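PDB 3BNK: flavoredoxin from Methanosarcina acetivorans, which binds flavin mononucleotide and probably serves in electron transport. Local coordinates for residues M157-L162 with W170-Y175; G27-M32 with V99-L104; S54-E59 with L85-K90. All blocks are in the same frame, centred on the assembly; numbering follows the deposited sequence.

Contact 1: M157-L162 with W170-Y175. With FMN (flavin mononucleotide), chain D.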
loop_
_atom_site.group_PDB
_atom_site.type_symbol
_atom_site.label_atom_id
_atom_site.label_comp_id
_atom_site.label_asym_id
_atom_site.label_seq_id
_atom_site.Cartn_x
_atom_site.Cartn_y
_atom_site.Cartn_z
ATOM N N MET B 157 -9.435 -10.982 -10.720
ATOM C CA MET B 157 -8.565 -9.877 -11.143
ATOM C C MET B 157 -7.167 -10.332 -11.534
ATOM O O MET B 157 -6.584 -9.794 -12.479
ATOM C CB MET B 157 -8.471 -8.826 -10.036
ATOM C CG MET B 157 -9.804 -8.149 -9.744
ATOM S SD MET B 157 -9.757 -6.960 -8.406
ATOM C CE MET B 157 -8.420 -5.886 -8.923
ATOM N N ASP B 158 -6.649 -11.320 -10.803
ATOM C CA ASP B 158 -5.272 -11.814 -10.956
ATOM C C ASP B 158 -4.239 -10.666 -11.047
ATOM O O ASP B 158 -3.489 -10.567 -12.041
ATOM C CB ASP B 158 -5.160 -12.781 -12.153
ATOM C CG ASP B 158 -3.794 -13.460 -12.249
ATOM O OD1 ASP B 158 -3.270 -13.569 -13.387
ATOM O OD2 ASP B 158 -3.244 -13.881 -11.207
ATOM N N PRO B 159 -4.192 -9.798 -10.007
ATOM C CA PRO B 159 -3.273 -8.664 -10.069
ATOM C C PRO B 159 -1.833 -9.064 -9.764
ATOM O O PRO B 159 -1.576 -10.155 -9.215
ATOM C CB PRO B 159 -3.787 -7.749 -8.957
ATOM C CG PRO B 159 -4.280 -8.681 -7.929
ATOM C CD PRO B 159 -4.939 -9.805 -8.733
ATOM N N LEU B 160 -0.913 -8.170 -10.112
ATOM C CA LEU B 160 0.505 -8.347 -9.789
ATOM C C LEU B 160 0.886 -7.690 -8.459
ATOM O O LEU B 160 0.190 -6.804 -7.972
ATOM C CB LEU B 160 1.371 -7.797 -10.923
ATOM C CG LEU B 160 1.270 -8.584 -12.224
ATOM C CD1 LEU B 160 1.745 -7.722 -13.398
ATOM C CD2 LEU B 160 2.050 -9.912 -12.093
ATOM N N LEU B 161 1.980 -8.182 -7.884
ATOM C CA LEU B 161 2.603 -7.693 -6.652
ATOM C C LEU B 161 4.060 -7.396 -6.959
ATOM O O LEU B 161 4.638 -7.950 -7.903
ATOM C CB LEU B 161 2.548 -8.740 -5.527
ATOM C CG LEU B 161 1.204 -9.394 -5.222
ATOM C CD1 LEU B 161 1.379 -10.566 -4.275
ATOM C CD2 LEU B 161 0.207 -8.383 -4.648
ATOM N N LEU B 162 4.654 -6.535 -6.141
ATOM C CA LEU B 162 5.991 -6.061 -6.404
ATOM C C LEU B 162 6.794 -6.032 -5.139
ATOM O O LEU B 162 6.305 -5.678 -4.068
ATOM C CB LEU B 162 5.986 -4.669 -7.051
ATOM C CG LEU B 162 7.351 -3.972 -7.230
ATOM C CD1 LEU B 162 8.167 -4.646 -8.332
ATOM C CD2 LEU B 162 7.195 -2.488 -7.506
ATOM N N TRP B 170 5.173 -10.843 -8.439
ATOM C CA TRP B 170 4.542 -12.017 -7.844
ATOM C C TRP B 170 3.050 -11.957 -8.161
ATOM O O TRP B 170 2.502 -10.886 -8.463
ATOM C CB TRP B 170 4.742 -12.059 -6.309
ATOM C CG TRP B 170 6.150 -11.763 -5.892
ATOM C CD1 TRP B 170 6.705 -10.522 -5.682
ATOM C CD2 TRP B 170 7.195 -12.712 -5.665
ATOM N NE1 TRP B 170 8.029 -10.652 -5.345
ATOM C CE2 TRP B 170 8.356 -11.982 -5.321
ATOM C CE3 TRP B 170 7.264 -14.111 -5.712
ATOM C CZ2 TRP B 170 9.575 -12.603 -5.030
ATOM C CZ3 TRP B 170 8.483 -14.729 -5.423
ATOM C CH2 TRP B 170 9.619 -13.969 -5.087
ATOM N N THR B 171 2.394 -13.110 -8.107
ATOM C CA THR B 171 0.931 -13.141 -8.079
ATOM C C THR B 171 0.441 -13.457 -6.673
ATOM O O THR B 171 1.243 -13.774 -5.785
ATOM C CB THR B 171 0.338 -14.127 -9.112
ATOM O OG1 THR B 171 0.971 -15.404 -8.985
ATOM C CG2 THR B 171 0.521 -13.587 -10.527
ATOM N N VAL B 172 -0.872 -13.349 -6.474
ATOM C CA VAL B 172 -1.509 -13.601 -5.181
ATOM C C VAL B 172 -1.564 -15.110 -4.965
ATOM O O VAL B 172 -1.869 -15.858 -5.899
ATOM C CB VAL B 172 -2.947 -13.020 -5.136
ATOM C CG1 VAL B 172 -3.649 -13.366 -3.811
ATOM C CG2 VAL B 172 -2.937 -11.488 -5.387
ATOM N N GLY B 173 -1.249 -15.539 -3.741
ATOM C CA GLY B 173 -1.205 -16.960 -3.394
ATOM C C GLY B 173 -2.517 -17.492 -2.856
ATOM O O GLY B 173 -3.592 -17.069 -3.283
ATOM N N ASP B 174 -2.419 -18.410 -1.904
ATOM C CA ASP B 174 -3.584 -19.053 -1.321
ATOM C C ASP B 174 -4.294 -18.198 -0.267
ATOM O O ASP B 174 -3.668 -17.372 0.408
ATOM C CB ASP B 174 -3.176 -20.367 -0.685
ATOM C CG ASP B 174 -2.639 -21.376 -1.694
ATOM O OD1 ASP B 174 -3.005 -21.329 -2.899
ATOM O OD2 ASP B 174 -1.856 -22.229 -1.259
ATOM N N TYR B 175 -5.608 -18.410 -0.147
ATOM C CA TYR B 175 -6.417 -17.844 0.925
ATOM C C TYR B 175 -5.732 -18.196 2.233
ATOM O O TYR B 175 -5.146 -19.265 2.349
ATOM C CB TYR B 175 -7.810 -18.456 0.872
ATOM C CG TYR B 175 -8.854 -17.892 1.808
ATOM C CD1 TYR B 175 -9.686 -16.850 1.402
ATOM C CD2 TYR B 175 -9.053 -18.438 3.076
ATOM C CE1 TYR B 175 -10.698 -16.349 2.245
ATOM C CE2 TYR B 175 -10.057 -17.943 3.922
ATOM C CZ TYR B 175 -10.875 -16.896 3.497
ATOM O OH TYR B 175 -11.875 -16.404 4.326
HETATM N N1 FMN D . 7.939 5.582 -9.556
HETATM C C2 FMN D . 7.368 6.372 -8.578
HETATM O O2 FMN D . 7.659 7.561 -8.531
HETATM N N3 FMN D . 6.472 5.829 -7.672
HETATM C C4 FMN D . 6.158 4.482 -7.757
HETATM O O4 FMN D . 5.374 4.005 -6.945
HETATM C C4A FMN D . 6.741 3.680 -8.746
HETATM N N5 FMN D . 6.442 2.327 -8.833
HETATM C C5A FMN D . 7.002 1.539 -9.821
HETATM C C6 FMN D . 6.650 0.185 -9.890
HETATM C C7 FMN D . 7.214 -0.634 -10.880
HETATM C C7M FMN D . 6.738 -2.051 -10.991
HETATM C C8 FMN D . 8.123 -0.090 -11.800
HETATM C C8M FMN D . 8.558 -0.874 -13.020
HETATM C C9 FMN D . 8.452 1.270 -11.731
HETATM C C9A FMN D . 7.894 2.095 -10.753
HETATM N N10 FMN D . 8.210 3.457 -10.672
HETATM C C10 FMN D . 7.639 4.240 -9.664
HETATM C "C1'" FMN D . 9.081 4.105 -11.715
HETATM C "C2'" FMN D . 8.290 4.898 -12.747
HETATM O "O2'" FMN D . 7.140 4.177 -13.146
HETATM C "C3'" FMN D . 9.127 5.149 -14.003
HETATM O "O3'" FMN D . 10.285 5.921 -13.743
HETATM C "C4'" FMN D . 8.284 5.759 -15.123
HETATM O "O4'" FMN D . 9.018 5.706 -16.316
HETATM C "C5'" FMN D . 7.834 7.194 -14.881
HETATM O "O5'" FMN D . 7.041 7.506 -16.011
HETATM P P FMN D . 6.785 9.022 -16.507
HETATM O O1P FMN D . 8.103 9.735 -16.593
HETATM O O2P FMN D . 5.934 9.699 -15.474
HETATM O O3P FMN D . 6.064 9.063 -17.826
HETATM O O HOH W 1 -2.610 -12.588 -8.871
#

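Contact 2: G27-M32 with V99-L104. With FMN (flavin mononucleotide), chain D.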
loop_
_atom_site.group_PDB
_atom_site.type_symbol
_atom_site.label_atom_id
_atom_site.label_comp_id
_atom_site.label_asym_id
_atom_site.label_seq_id
_atom_site.Cartn_x
_atom_site.Cartn_y
_atom_site.Cartn_z
ATOM N N GLY B 27 -2.444 17.579 -22.402
ATOM C CA GLY B 27 -3.584 17.067 -23.161
ATOM C C GLY B 27 -3.470 15.634 -23.655
ATOM O O GLY B 27 -4.426 15.106 -24.245
ATOM N N LYS B 28 -2.317 15.002 -23.411
ATOM C CA LYS B 28 -2.044 13.638 -23.892
ATOM C C LYS B 28 -1.927 12.651 -22.736
ATOM O O LYS B 28 -1.336 12.957 -21.708
ATOM C CB LYS B 28 -0.767 13.622 -24.737
ATOM C CG LYS B 28 -0.552 12.365 -25.577
ATOM C CD LYS B 28 0.297 12.637 -26.845
ATOM C CE LYS B 28 1.651 13.285 -26.546
ATOM N NZ LYS B 28 2.501 12.535 -25.563
ATOM N N ALA B 29 -2.492 11.462 -22.921
ATOM C CA ALA B 29 -2.515 10.461 -21.868
ATOM C C ALA B 29 -1.113 9.917 -21.583
ATOM O O ALA B 29 -0.330 9.603 -22.500
ATOM C CB ALA B 29 -3.470 9.340 -22.217
ATOM N N ASN B 30 -0.807 9.837 -20.295
ATOM C CA ASN B 30 0.415 9.232 -19.832
ATOM C C ASN B 30 0.089 8.135 -18.842
ATOM O O ASN B 30 -0.933 8.192 -18.166
ATOM C CB ASN B 30 1.338 10.275 -19.199
ATOM C CG ASN B 30 2.758 9.784 -19.077
ATOM O OD1 ASN B 30 3.319 9.225 -20.020
ATOM N ND2 ASN B 30 3.352 9.992 -17.918
ATOM N N LEU B 31 0.948 7.115 -18.809
ATOM C CA LEU B 31 0.887 6.051 -17.819
ATOM C C LEU B 31 2.271 5.767 -17.259
ATOM O O LEU B 31 3.242 5.716 -18.001
ATOM C CB LEU B 31 0.296 4.784 -18.447
ATOM C CG LEU B 31 -1.075 5.134 -19.038
ATOM C CD1 LEU B 31 -1.272 4.601 -20.433
ATOM C CD2 LEU B 31 -2.226 4.805 -18.099
ATOM N N MET B 32 2.353 5.599 -15.947
ATOM C CA MET B 32 3.561 5.103 -15.311
ATOM C C MET B 32 3.213 3.977 -14.341
ATOM O O MET B 32 2.128 3.972 -13.756
ATOM C CB MET B 32 4.307 6.229 -14.579
ATOM C CG MET B 32 3.510 6.915 -13.478
ATOM S SD MET B 32 4.546 7.858 -12.354
ATOM C CE MET B 32 4.924 6.665 -11.077
ATOM N N VAL B 99 -7.559 3.673 -24.337
ATOM C CA VAL B 99 -7.825 4.632 -23.271
ATOM C C VAL B 99 -9.282 5.107 -23.261
ATOM O O VAL B 99 -9.853 5.442 -24.304
ATOM C CB VAL B 99 -6.831 5.834 -23.326
ATOM C CG1 VAL B 99 -7.205 6.913 -22.301
ATOM C CG2 VAL B 99 -5.398 5.348 -23.107
ATOM N N PHE B 100 -9.872 5.116 -22.072
ATOM C CA PHE B 100 -11.187 5.711 -21.856
ATOM C C PHE B 100 -11.137 6.732 -20.714
ATOM O O PHE B 100 -10.323 6.627 -19.791
ATOM C CB PHE B 100 -12.274 4.632 -21.637
ATOM C CG PHE B 100 -12.272 4.002 -20.259
ATOM C CD1 PHE B 100 -13.231 4.375 -19.309
ATOM C CD2 PHE B 100 -11.335 3.028 -19.911
ATOM C CE1 PHE B 100 -13.243 3.812 -18.026
ATOM C CE2 PHE B 100 -11.347 2.451 -18.635
ATOM C CZ PHE B 100 -12.307 2.856 -17.692
ATOM N N TYR B 101 -11.998 7.736 -20.810
ATOM C CA TYR B 101 -12.136 8.751 -19.788
ATOM C C TYR B 101 -13.484 8.602 -19.108
ATOM O O TYR B 101 -14.356 7.855 -19.578
ATOM C CB TYR B 101 -11.979 10.142 -20.407
ATOM C CG TYR B 101 -10.557 10.463 -20.826
ATOM C CD1 TYR B 101 -10.091 10.123 -22.107
ATOM C CD2 TYR B 101 -9.675 11.092 -19.946
ATOM C CE1 TYR B 101 -8.773 10.415 -22.504
ATOM C CE2 TYR B 101 -8.356 11.395 -20.332
ATOM C CZ TYR B 101 -7.914 11.049 -21.612
ATOM O OH TYR B 101 -6.621 11.335 -22.007
ATOM N N GLY B 102 -13.638 9.295 -17.982
ATOM C CA GLY B 102 -14.859 9.218 -17.182
ATOM C C GLY B 102 -15.345 10.591 -16.777
ATOM O O GLY B 102 -15.114 11.568 -17.493
ATOM N N GLU B 103 -15.982 10.654 -15.607
ATOM C CA GLU B 103 -16.687 11.857 -15.121
ATOM C C GLU B 103 -15.791 13.089 -14.950
ATOM O O GLU B 103 -16.242 14.226 -15.130
ATOM C CB GLU B 103 -17.420 11.558 -13.804
ATOM C CG GLU B 103 -18.567 10.536 -13.910
ATOM C CD GLU B 103 -19.139 10.103 -12.548
ATOM O OE1 GLU B 103 -18.812 10.716 -11.505
ATOM O OE2 GLU B 103 -19.942 9.139 -12.519
ATOM N N LEU B 104 -14.523 12.852 -14.618
ATOM C CA LEU B 104 -13.563 13.937 -14.420
ATOM C C LEU B 104 -12.968 14.418 -15.740
ATOM O O LEU B 104 -12.296 15.439 -15.771
ATOM C CB LEU B 104 -12.454 13.516 -13.453
ATOM C CG LEU B 104 -12.858 13.138 -12.027
ATOM C CD1 LEU B 104 -11.628 12.797 -11.220
ATOM C CD2 LEU B 104 -13.696 14.231 -11.303
HETATM N N1 FMN D . 7.939 5.582 -9.556
HETATM C C2 FMN D . 7.368 6.372 -8.578
HETATM O O2 FMN D . 7.659 7.561 -8.531
HETATM N N3 FMN D . 6.472 5.829 -7.672
HETATM C C4 FMN D . 6.158 4.482 -7.757
HETATM O O4 FMN D . 5.374 4.005 -6.945
HETATM C C4A FMN D . 6.741 3.680 -8.746
HETATM N N5 FMN D . 6.442 2.327 -8.833
HETATM C C5A FMN D . 7.002 1.539 -9.821
HETATM C C6 FMN D . 6.650 0.185 -9.890
HETATM C C7 FMN D . 7.214 -0.634 -10.880
HETATM C C7M FMN D . 6.738 -2.051 -10.991
HETATM C C8 FMN D . 8.123 -0.090 -11.800
HETATM C C8M FMN D . 8.558 -0.874 -13.020
HETATM C C9 FMN D . 8.452 1.270 -11.731
HETATM C C9A FMN D . 7.894 2.095 -10.753
HETATM N N10 FMN D . 8.210 3.457 -10.672
HETATM C C10 FMN D . 7.639 4.240 -9.664
HETATM C "C1'" FMN D . 9.081 4.105 -11.715
HETATM C "C2'" FMN D . 8.290 4.898 -12.747
HETATM O "O2'" FMN D . 7.140 4.177 -13.146
HETATM C "C3'" FMN D . 9.127 5.149 -14.003
HETATM O "O3'" FMN D . 10.285 5.921 -13.743
HETATM C "C4'" FMN D . 8.284 5.759 -15.123
HETATM O "O4'" FMN D . 9.018 5.706 -16.316
HETATM C "C5'" FMN D . 7.834 7.194 -14.881
HETATM O "O5'" FMN D . 7.041 7.506 -16.011
HETATM P P FMN D . 6.785 9.022 -16.507
HETATM O O1P FMN D . 8.103 9.735 -16.593
HETATM O O2P FMN D . 5.934 9.699 -15.474
HETATM O O3P FMN D . 6.064 9.063 -17.826
#

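Contact 3: S54-E59 with L85-K90. With FMN (flavin mononucleotide), chain D.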
loop_
_atom_site.group_PDB
_atom_site.type_symbol
_atom_site.label_atom_id
_atom_site.label_comp_id
_atom_site.label_asym_id
_atom_site.label_seq_id
_atom_site.Cartn_x
_atom_site.Cartn_y
_atom_site.Cartn_z
ATOM N N SER B 54 11.226 13.443 -10.223
ATOM C CA SER B 54 11.965 13.318 -11.492
ATOM C C SER B 54 11.092 12.888 -12.665
ATOM O O SER B 54 11.489 13.064 -13.830
ATOM C CB SER B 54 13.198 12.405 -11.362
ATOM O OG SER B 54 12.857 11.020 -11.275
ATOM N N HIS B 55 9.897 12.373 -12.369
ATOM C CA HIS B 55 9.006 11.843 -13.418
ATOM C C HIS B 55 8.200 12.907 -14.165
ATOM O O HIS B 55 8.046 14.054 -13.708
ATOM C CB HIS B 55 8.060 10.769 -12.872
ATOM C CG HIS B 55 8.752 9.650 -12.162
ATOM N ND1 HIS B 55 9.983 9.168 -12.544
ATOM C CD2 HIS B 55 8.366 8.897 -11.105
ATOM C CE1 HIS B 55 10.338 8.183 -11.737
ATOM N NE2 HIS B 55 9.373 7.997 -10.859
ATOM N N TYR B 56 7.668 12.490 -15.314
ATOM C CA TYR B 56 6.883 13.348 -16.195
ATOM C C TYR B 56 5.444 13.473 -15.700
ATOM O O TYR B 56 4.792 14.500 -15.900
ATOM C CB TYR B 56 6.919 12.757 -17.609
ATOM C CG TYR B 56 6.292 13.590 -18.693
ATOM C CD1 TYR B 56 6.864 14.808 -19.091
ATOM C CD2 TYR B 56 5.155 13.147 -19.358
ATOM C CE1 TYR B 56 6.303 15.567 -20.104
ATOM C CE2 TYR B 56 4.587 13.896 -20.372
ATOM C CZ TYR B 56 5.163 15.105 -20.741
ATOM O OH TYR B 56 4.593 15.856 -21.748
ATOM N N THR B 57 4.970 12.416 -15.041
ATOM C CA THR B 57 3.588 12.313 -14.582
ATOM C C THR B 57 3.110 13.467 -13.648
ATOM O O THR B 57 1.995 13.966 -13.846
ATOM C CB THR B 57 3.316 10.893 -14.000
ATOM O OG1 THR B 57 3.509 9.911 -15.036
ATOM C CG2 THR B 57 1.901 10.762 -13.429
ATOM N N PRO B 58 3.945 13.899 -12.652
ATOM C CA PRO B 58 3.488 14.942 -11.717
ATOM C C PRO B 58 3.037 16.248 -12.360
ATOM O O PRO B 58 2.064 16.836 -11.872
ATOM C CB PRO B 58 4.712 15.192 -10.828
ATOM C CG PRO B 58 5.489 13.941 -10.916
ATOM C CD PRO B 58 5.310 13.452 -12.318
ATOM N N GLU B 59 3.719 16.693 -13.426
ATOM C CA GLU B 59 3.287 17.874 -14.202
ATOM C C GLU B 59 1.832 17.750 -14.630
ATOM O O GLU B 59 1.094 18.711 -14.569
ATOM C CB GLU B 59 4.105 18.057 -15.479
ATOM C CG GLU B 59 5.602 18.136 -15.298
ATOM C CD GLU B 59 6.317 18.372 -16.610
ATOM O OE1 GLU B 59 5.678 18.898 -17.567
ATOM O OE2 GLU B 59 7.525 18.046 -16.668
ATOM N N LEU B 85 9.617 1.838 -17.120
ATOM C CA LEU B 85 10.986 1.877 -17.650
ATOM C C LEU B 85 11.213 3.103 -18.529
ATOM O O LEU B 85 12.339 3.568 -18.678
ATOM C CB LEU B 85 11.285 0.612 -18.464
ATOM C CG LEU B 85 11.659 -0.661 -17.697
ATOM C CD1 LEU B 85 11.721 -1.863 -18.646
ATOM C CD2 LEU B 85 12.986 -0.484 -16.956
ATOM N N VAL B 86 10.130 3.622 -19.107
ATOM C CA VAL B 86 10.226 4.743 -20.027
ATOM C C VAL B 86 9.396 5.939 -19.563
ATOM O O VAL B 86 8.332 5.781 -18.963
ATOM C CB VAL B 86 9.861 4.336 -21.490
ATOM C CG1 VAL B 86 10.312 5.411 -22.431
ATOM C CG2 VAL B 86 10.582 3.061 -21.884
ATOM N N SER B 87 9.902 7.136 -19.831
ATOM C CA SER B 87 9.205 8.353 -19.431
ATOM C C SER B 87 8.397 8.962 -20.573
ATOM O O SER B 87 8.816 8.911 -21.731
ATOM C CB SER B 87 10.197 9.368 -18.862
ATOM O OG SER B 87 9.563 10.601 -18.603
ATOM N N GLY B 88 7.245 9.541 -20.229
ATOM C CA GLY B 88 6.404 10.251 -21.185
ATOM C C GLY B 88 7.079 11.493 -21.742
ATOM O O GLY B 88 6.631 12.050 -22.746
ATOM N N GLU B 89 8.146 11.932 -21.072
ATOM C CA GLU B 89 8.992 13.025 -21.550
ATOM C C GLU B 89 9.612 12.682 -22.910
ATOM O O GLU B 89 9.742 13.546 -23.780
ATOM C CB GLU B 89 10.086 13.335 -20.519
ATOM C CG GLU B 89 11.346 13.970 -21.101
ATOM C CD GLU B 89 12.466 14.180 -20.089
ATOM O OE1 GLU B 89 12.464 13.536 -19.008
ATOM O OE2 GLU B 89 13.369 14.997 -20.392
ATOM N N LYS B 90 9.979 11.414 -23.083
ATOM C CA LYS B 90 10.663 10.962 -24.295
ATOM C C LYS B 90 9.797 10.068 -25.173
ATOM O O LYS B 90 9.910 10.105 -26.399
ATOM C CB LYS B 90 11.956 10.220 -23.935
ATOM C CG LYS B 90 13.016 11.085 -23.254
ATOM C CD LYS B 90 14.342 10.350 -23.184
ATOM C CE LYS B 90 15.525 11.300 -23.180
ATOM N NZ LYS B 90 16.808 10.574 -23.470
HETATM N N1 FMN D . 7.939 5.582 -9.556
HETATM C C2 FMN D . 7.368 6.372 -8.578
HETATM O O2 FMN D . 7.659 7.561 -8.531
HETATM N N3 FMN D . 6.472 5.829 -7.672
HETATM C C4 FMN D . 6.158 4.482 -7.757
HETATM O O4 FMN D . 5.374 4.005 -6.945
HETATM C C4A FMN D . 6.741 3.680 -8.746
HETATM N N5 FMN D . 6.442 2.327 -8.833
HETATM C C5A FMN D . 7.002 1.539 -9.821
HETATM C C6 FMN D . 6.650 0.185 -9.890
HETATM C C7 FMN D . 7.214 -0.634 -10.880
HETATM C C7M FMN D . 6.738 -2.051 -10.991
HETATM C C8 FMN D . 8.123 -0.090 -11.800
HETATM C C8M FMN D . 8.558 -0.874 -13.020
HETATM C C9 FMN D . 8.452 1.270 -11.731
HETATM C C9A FMN D . 7.894 2.095 -10.753
HETATM N N10 FMN D . 8.210 3.457 -10.672
HETATM C C10 FMN D . 7.639 4.240 -9.664
HETATM C "C1'" FMN D . 9.081 4.105 -11.715
HETATM C "C2'" FMN D . 8.290 4.898 -12.747
HETATM O "O2'" FMN D . 7.140 4.177 -13.146
HETATM C "C3'" FMN D . 9.127 5.149 -14.003
HETATM O "O3'" FMN D . 10.285 5.921 -13.743
HETATM C "C4'" FMN D . 8.284 5.759 -15.123
HETATM O "O4'" FMN D . 9.018 5.706 -16.316
HETATM C "C5'" FMN D . 7.834 7.194 -14.881
HETATM O "O5'" FMN D . 7.041 7.506 -16.011
HETATM P P FMN D . 6.785 9.022 -16.507
HETATM O O1P FMN D . 8.103 9.735 -16.593
HETATM O O2P FMN D . 5.934 9.699 -15.474
HETATM O O3P FMN D . 6.064 9.063 -17.826
#

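Contact 1: M157-L162 with W170-Y175
L161 and W170 face each other across a beta hairpin, and their backbones make the tie: L161 N gives its hydrogen to W170 O at 2.8 Å, and W170 N returns one to L161 O at 3.0 Å. This is an antiparallel hydrogen-bonded pair, with both side chains on the same face of the sheet and the two CB atoms 4.1 Å apart. Neither bond is straight; in the second the donor sits above the carbonyl plane of L161. L161 is the main bump. With CG turned away from its own carbonyl carbon (chi1 -50°), CB and CG pass beside W170 O and CD1 reaches on to T171 O, 3.5 Å away. The indole extends from the shared face, its CD1 passing obliquely 4.0 Å from L161 O.

Further along, the strands splay, their short axes 113° apart, and packing passes to P159, whose CG rests 4.0 Å from CG2 of V172. Near the turn before the strand, the methyl CG2 of T171 lies 3.8 Å from D158 OD2. A water bridges the splayed ends: it donates to D158 OD2 and P159 O and accepts from V172 N, while the other carboxylate oxygen, D158 OD1, is hydrogen-bonded to S74 OG.

Helix 154-157 leads into this hairpin, and its I154 touches both P159 and V172. L162 turns to strand 16-25, packing on M16 and V18, with CD2 against the flavin methyl C7M. W170 and Y175 pair with a strand of the second subunit in an antiparallel ladder, so the sheet continues across the interface.

Contact 2: G27-M32 with V99-L104
N30 ND2 donates to phosphate oxygen O3P of FMN at 2.9 Å in a nearly straight bond (170°), from strand 28-41 of the FMN-binding split barrel of flavin reductase-like proteins. The amide reaches the phosphate because CG is anti to the backbone N (chi1 -163°), and a weak hydrogen bond joins ND2 to T57 OG1 as well. Two residues on, M32 presents its CB 3.3 Å from O5' of FMN; its chain then bends at the sulfur, bringing CE to 3.5 Å from C2 of the flavin.

Residues alternate along a strand, so A29 points the other way, toward the segment 99-104. No hydrogen bond crosses here. The methyl CB of A29 meets V99 CG1 (4.5 Å) and, beside it, the phenol end of Y101. L31 lies on the A29 side and packs on F97 and I110, while its carbonyl oxygen receives K93 NZ. Segment 99-104 comes up as a short strand, 99-100, paired with 109-110, and ends near the second subunit, where E103 makes a salt bridge to K6 of that chain. The hydroxyl of Y101 is hydrogen-bonded to N24 OD1, and that same OH oxygen stands 3.7 Å from A29 CB.

Contact 3: S54-E59 with L85-K90
Y56 lays one face of its ring against the peptide joining G88 to E89: E89 N is 3.4 Å from Y56 CG, and G88 C is 3.5 Å from Y56 CD2, both offset toward the rim. E89 CB adds a touch at CD1. With chi1 at -173° the ring is carried away from its own N and onto this peptide. At the root of the side chain, Y56 CB meets S87 OG.

The phosphate of FMN is held between the two segments. S87 OG donates to O1P at 2.6 Å, and Y56 N reaches the same oxygen; G88 N donates to O3P at 2.7 Å in a fairly straight bond (163°). T57 N donates to O2P; OG1 also lies at O2P, at a distance too short to trust in detail. H55 has FMN C5' over one ring face and a weak bond from NE2 to flavin N1. This is the FMN phosphate site of the flavin reductase-like domain, to which residues 56-57, leading into helix 57-64, and the loop after helix 77-83 contribute. An ST turn shapes that loop: E89 N donates to S87 OG at 3.1 Å, so one hydroxyl is tied both to phosphate and to backbone. V86 O accepts from the ribityl hydroxyl O4'.

Farther out, K93 NZ is hydrogen-bonded to V86 O.

Overall arrangement
Contacts 2 and 3 are neighbours, touching where N30 meets T57 and G88, and contact 3 is nested in the chain loop that contact 2 closes. Contact 1 lies on the opposite side of the chain's centre, with its centre about 26 Å from that of contact 2 and 27 Å from that of contact 3, yet contacts 1 and 2 reach the same large sheet. None is wholly core: contacts 1 and 2 are partly buried, and contact 3 is a surface contact. Backbone pairing dominates contact 1; sparse side-chain packing joins the segments of contact 2; aromatic-on-peptide packing bridges contact 3. All touch FMN, contact 1 at methyl C7M, contacts 2 and 3 at the phosphate and the flavin's pyrimidine end.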